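Local coordinates for protein uridylate kinase (Bacillus anthracis, PDB 2JJX) that probably catalyses the ATP-dependent phosphorylation of UMP to UDP in pyrimidine biosynthesis, and binds ATP at an allosteric site, at residues Asp163-Gly174 and Leu218-Asp226. Sequence-based numbering, arbitrary orientation.
Sequences DAILVAKQGVDG and LPAHVFNFD
Val-222, Phe-223 and Asn-224 bury the most surface where strand 220-224 lies beside strand 164-169, two parallel neighbours in the central sheet of the amino acid kinase fold. Their segment axes differ by 19° in direction, and five bridges, from Ile-165 with Ala-220 to Lys-169 with Asn-224, fix the register. Backbone bonds confirm it: Ile-165 N donates to Pro-219 O, Ile-165 O accepts from His-221 N, and Val-167 N reaches His-221 O at 2.7 Å. The ladder is looser next to Phe-223, whose N lies 3.5 Å from Val-167 O without a hydrogen bond, but closes again through Lys-169 N to Phe-223 O and Phe-225 N to Lys-169 O.

On the face shared with Ile-165 and Val-167, the two methyls of Val-222 divide their work. CG2 packs on Val-167 CG2 at 3.7 Å, whereas CG1, anti to its own backbone N, meets Lys-169 CG at 3.6 Å. The lysine chain bends at chi2 and again at chi4, and its NZ makes a weak hydrogen bond to Val-204 O.

Phe-223 occupies the other face. With CG between backbone N and carbonyl carbon (chi1 59°), its ring swings back over the partner strand: Ala-168 CA lies over one face, 4.2 Å from the centroid in a CH-pi contact, and Leu-166 CB meets the ring edge in plane, 3.5 Å from CE1. Val-230 and Ile-234 bring helix 230-235 against the same ring.

Past the end of strand 164-169, the chain turns back alongside Asn-224, bringing the Asp-173 and Asn-224 CA atoms within 4.5 Å. In this turn Asn-224 OD1 accepts a weak hydrogen bond from Gly-171 N, 2.8 Å long but bent to 127° at the hydrogen.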
# COMPACT_ATOMS: atom_id res chain seq x y z
N ASP A 163 -24.27 -17.13 -12.86
CA ASP A 163 -25.31 -17.61 -13.77
C ASP A 163 -26.54 -16.69 -13.72
O ASP A 163 -27.37 -16.70 -14.63
CB ASP A 163 -25.74 -19.00 -13.33
CG ASP A 163 -24.82 -20.10 -13.83
OD1 ASP A 163 -24.04 -19.85 -14.78
OD2 ASP A 163 -24.91 -21.24 -13.33
N ALA A 164 -26.69 -15.98 -12.61
CA ALA A 164 -27.84 -15.10 -12.40
C ALA A 164 -27.57 -14.14 -11.25
O ALA A 164 -26.68 -14.38 -10.44
CB ALA A 164 -29.06 -15.92 -12.14
N ILE A 165 -28.30 -13.03 -11.20
CA ILE A 165 -28.20 -12.11 -10.07
C ILE A 165 -29.57 -12.06 -9.43
O ILE A 165 -30.55 -11.77 -10.08
CB ILE A 165 -27.70 -10.70 -10.43
CG1 ILE A 165 -27.55 -9.90 -9.14
CG2 ILE A 165 -28.70 -9.97 -11.25
CD1 ILE A 165 -27.39 -8.42 -9.36
N LEU A 166 -29.65 -12.46 -8.16
CA LEU A 166 -30.93 -12.43 -7.48
C LEU A 166 -30.97 -11.15 -6.67
O LEU A 166 -30.13 -10.90 -5.83
CB LEU A 166 -31.10 -13.68 -6.61
CG LEU A 166 -30.60 -15.00 -7.17
CD1 LEU A 166 -30.30 -15.90 -5.99
CD2 LEU A 166 -31.64 -15.64 -8.04
N VAL A 167 -31.87 -10.26 -7.07
CA VAL A 167 -32.03 -8.99 -6.41
C VAL A 167 -33.19 -9.03 -5.42
O VAL A 167 -34.37 -8.97 -5.78
CB VAL A 167 -32.08 -7.85 -7.40
CG1 VAL A 167 -32.04 -8.40 -8.81
CG2 VAL A 167 -33.30 -6.98 -7.17
N ALA A 168 -32.84 -9.30 -4.17
CA ALA A 168 -33.83 -9.40 -3.12
C ALA A 168 -34.48 -8.06 -2.76
O ALA A 168 -33.81 -7.09 -2.41
CB ALA A 168 -33.21 -10.04 -1.89
N LYS A 169 -35.81 -8.04 -2.81
CA LYS A 169 -36.59 -6.86 -2.46
C LYS A 169 -37.35 -7.20 -1.18
O LYS A 169 -37.57 -8.38 -0.87
CB LYS A 169 -37.62 -6.54 -3.55
CG LYS A 169 -37.13 -5.64 -4.67
CD LYS A 169 -35.70 -5.18 -4.42
CE LYS A 169 -35.38 -3.90 -5.19
NZ LYS A 169 -36.16 -3.85 -6.46
N GLN A 170 -37.74 -6.16 -0.43
CA GLN A 170 -38.56 -6.35 0.76
C GLN A 170 -39.95 -5.78 0.53
O GLN A 170 -40.11 -4.64 0.08
CB GLN A 170 -37.91 -5.81 2.06
CG GLN A 170 -36.92 -4.66 1.93
CD GLN A 170 -36.59 -4.01 3.27
OE1 GLN A 170 -36.63 -4.65 4.33
NE2 GLN A 170 -36.23 -2.72 3.23
N GLY A 171 -40.95 -6.64 0.70
CA GLY A 171 -42.35 -6.29 0.54
C GLY A 171 -43.00 -6.53 -0.81
O GLY A 171 -44.12 -7.05 -0.88
N VAL A 172 -42.32 -6.11 -1.87
CA VAL A 172 -42.81 -6.24 -3.24
C VAL A 172 -42.34 -7.51 -3.96
O VAL A 172 -41.15 -7.73 -4.14
CB VAL A 172 -42.49 -4.99 -4.04
CG1 VAL A 172 -41.12 -4.45 -3.68
CG2 VAL A 172 -42.58 -5.29 -5.52
N ASP A 173 -43.28 -8.38 -4.31
CA ASP A 173 -42.97 -9.69 -4.89
C ASP A 173 -42.43 -9.73 -6.32
O ASP A 173 -42.27 -10.82 -6.88
CB ASP A 173 -44.15 -10.67 -4.72
CG ASP A 173 -43.72 -12.16 -4.73
OD1 ASP A 173 -44.50 -13.01 -4.24
OD2 ASP A 173 -42.60 -12.48 -5.19
N GLY A 174 -42.16 -8.58 -6.93
CA GLY A 174 -41.66 -8.53 -8.30
C GLY A 174 -41.62 -7.17 -8.98
O GLY A 174 -41.41 -6.13 -8.35
N LEU A 218 -26.47 -11.28 -18.23
CA LEU A 218 -26.80 -11.69 -16.87
C LEU A 218 -28.30 -11.63 -16.66
O LEU A 218 -28.96 -10.63 -16.92
CB LEU A 218 -26.13 -10.79 -15.82
CG LEU A 218 -25.65 -11.34 -14.46
CD1 LEU A 218 -26.16 -10.54 -13.29
CD2 LEU A 218 -25.84 -12.82 -14.24
N PRO A 219 -28.86 -12.72 -16.16
CA PRO A 219 -30.30 -12.67 -15.89
C PRO A 219 -30.47 -12.14 -14.46
O PRO A 219 -29.63 -12.37 -13.58
CB PRO A 219 -30.74 -14.14 -15.98
CG PRO A 219 -29.47 -14.96 -16.15
CD PRO A 219 -28.39 -14.01 -16.66
N ALA A 220 -31.56 -11.42 -14.21
CA ALA A 220 -31.82 -10.93 -12.87
C ALA A 220 -33.15 -11.43 -12.36
O ALA A 220 -34.10 -11.52 -13.12
CB ALA A 220 -31.80 -9.41 -12.85
N HIS A 221 -33.25 -11.66 -11.05
CA HIS A 221 -34.51 -12.03 -10.44
C HIS A 221 -34.88 -11.03 -9.37
O HIS A 221 -34.09 -10.76 -8.48
CB HIS A 221 -34.43 -13.43 -9.86
CG HIS A 221 -34.38 -14.51 -10.89
ND1 HIS A 221 -35.51 -15.15 -11.34
CD2 HIS A 221 -33.34 -15.06 -11.56
CE1 HIS A 221 -35.17 -16.05 -12.25
NE2 HIS A 221 -33.86 -16.02 -12.40
N VAL A 222 -36.04 -10.41 -9.51
CA VAL A 222 -36.53 -9.49 -8.49
C VAL A 222 -37.66 -10.20 -7.77
O VAL A 222 -38.55 -10.79 -8.40
CB VAL A 222 -36.92 -8.12 -9.10
CG1 VAL A 222 -37.31 -7.12 -8.00
CG2 VAL A 222 -35.76 -7.56 -9.93
N PHE A 223 -37.57 -10.27 -6.45
CA PHE A 223 -38.54 -11.06 -5.70
C PHE A 223 -38.59 -10.63 -4.26
O PHE A 223 -37.76 -9.84 -3.82
CB PHE A 223 -38.13 -12.53 -5.75
CG PHE A 223 -36.76 -12.81 -5.18
CD1 PHE A 223 -35.64 -12.90 -6.00
CD2 PHE A 223 -36.58 -12.88 -3.81
CE1 PHE A 223 -34.39 -13.07 -5.45
CE2 PHE A 223 -35.34 -13.08 -3.27
CZ PHE A 223 -34.24 -13.17 -4.09
N ASN A 224 -39.52 -11.21 -3.51
CA ASN A 224 -39.72 -10.88 -2.09
C ASN A 224 -38.77 -11.66 -1.17
O ASN A 224 -39.05 -12.81 -0.82
CB ASN A 224 -41.16 -11.22 -1.68
CG ASN A 224 -41.71 -10.24 -0.65
OD1 ASN A 224 -41.02 -9.33 -0.20
ND2 ASN A 224 -42.98 -10.42 -0.30
N PHE A 225 -37.68 -11.04 -0.74
CA PHE A 225 -36.74 -11.74 0.14
C PHE A 225 -37.42 -12.07 1.46
O PHE A 225 -37.13 -13.09 2.09
CB PHE A 225 -35.51 -10.88 0.40
CG PHE A 225 -34.38 -11.60 1.09
CD1 PHE A 225 -33.56 -12.47 0.39
CD2 PHE A 225 -34.03 -11.27 2.40
CE1 PHE A 225 -32.44 -13.05 1.01
CE2 PHE A 225 -32.93 -11.85 3.02
CZ PHE A 225 -32.13 -12.74 2.33
N ASP A 226 -38.33 -11.18 1.88
CA ASP A 226 -39.04 -11.30 3.14
C ASP A 226 -39.91 -12.54 3.26
O ASP A 226 -40.41 -12.84 4.34
CB ASP A 226 -39.87 -10.05 3.41
CG ASP A 226 -39.02 -8.82 3.66
OD1 ASP A 226 -37.78 -8.93 3.64
OD2 ASP A 226 -39.61 -7.73 3.86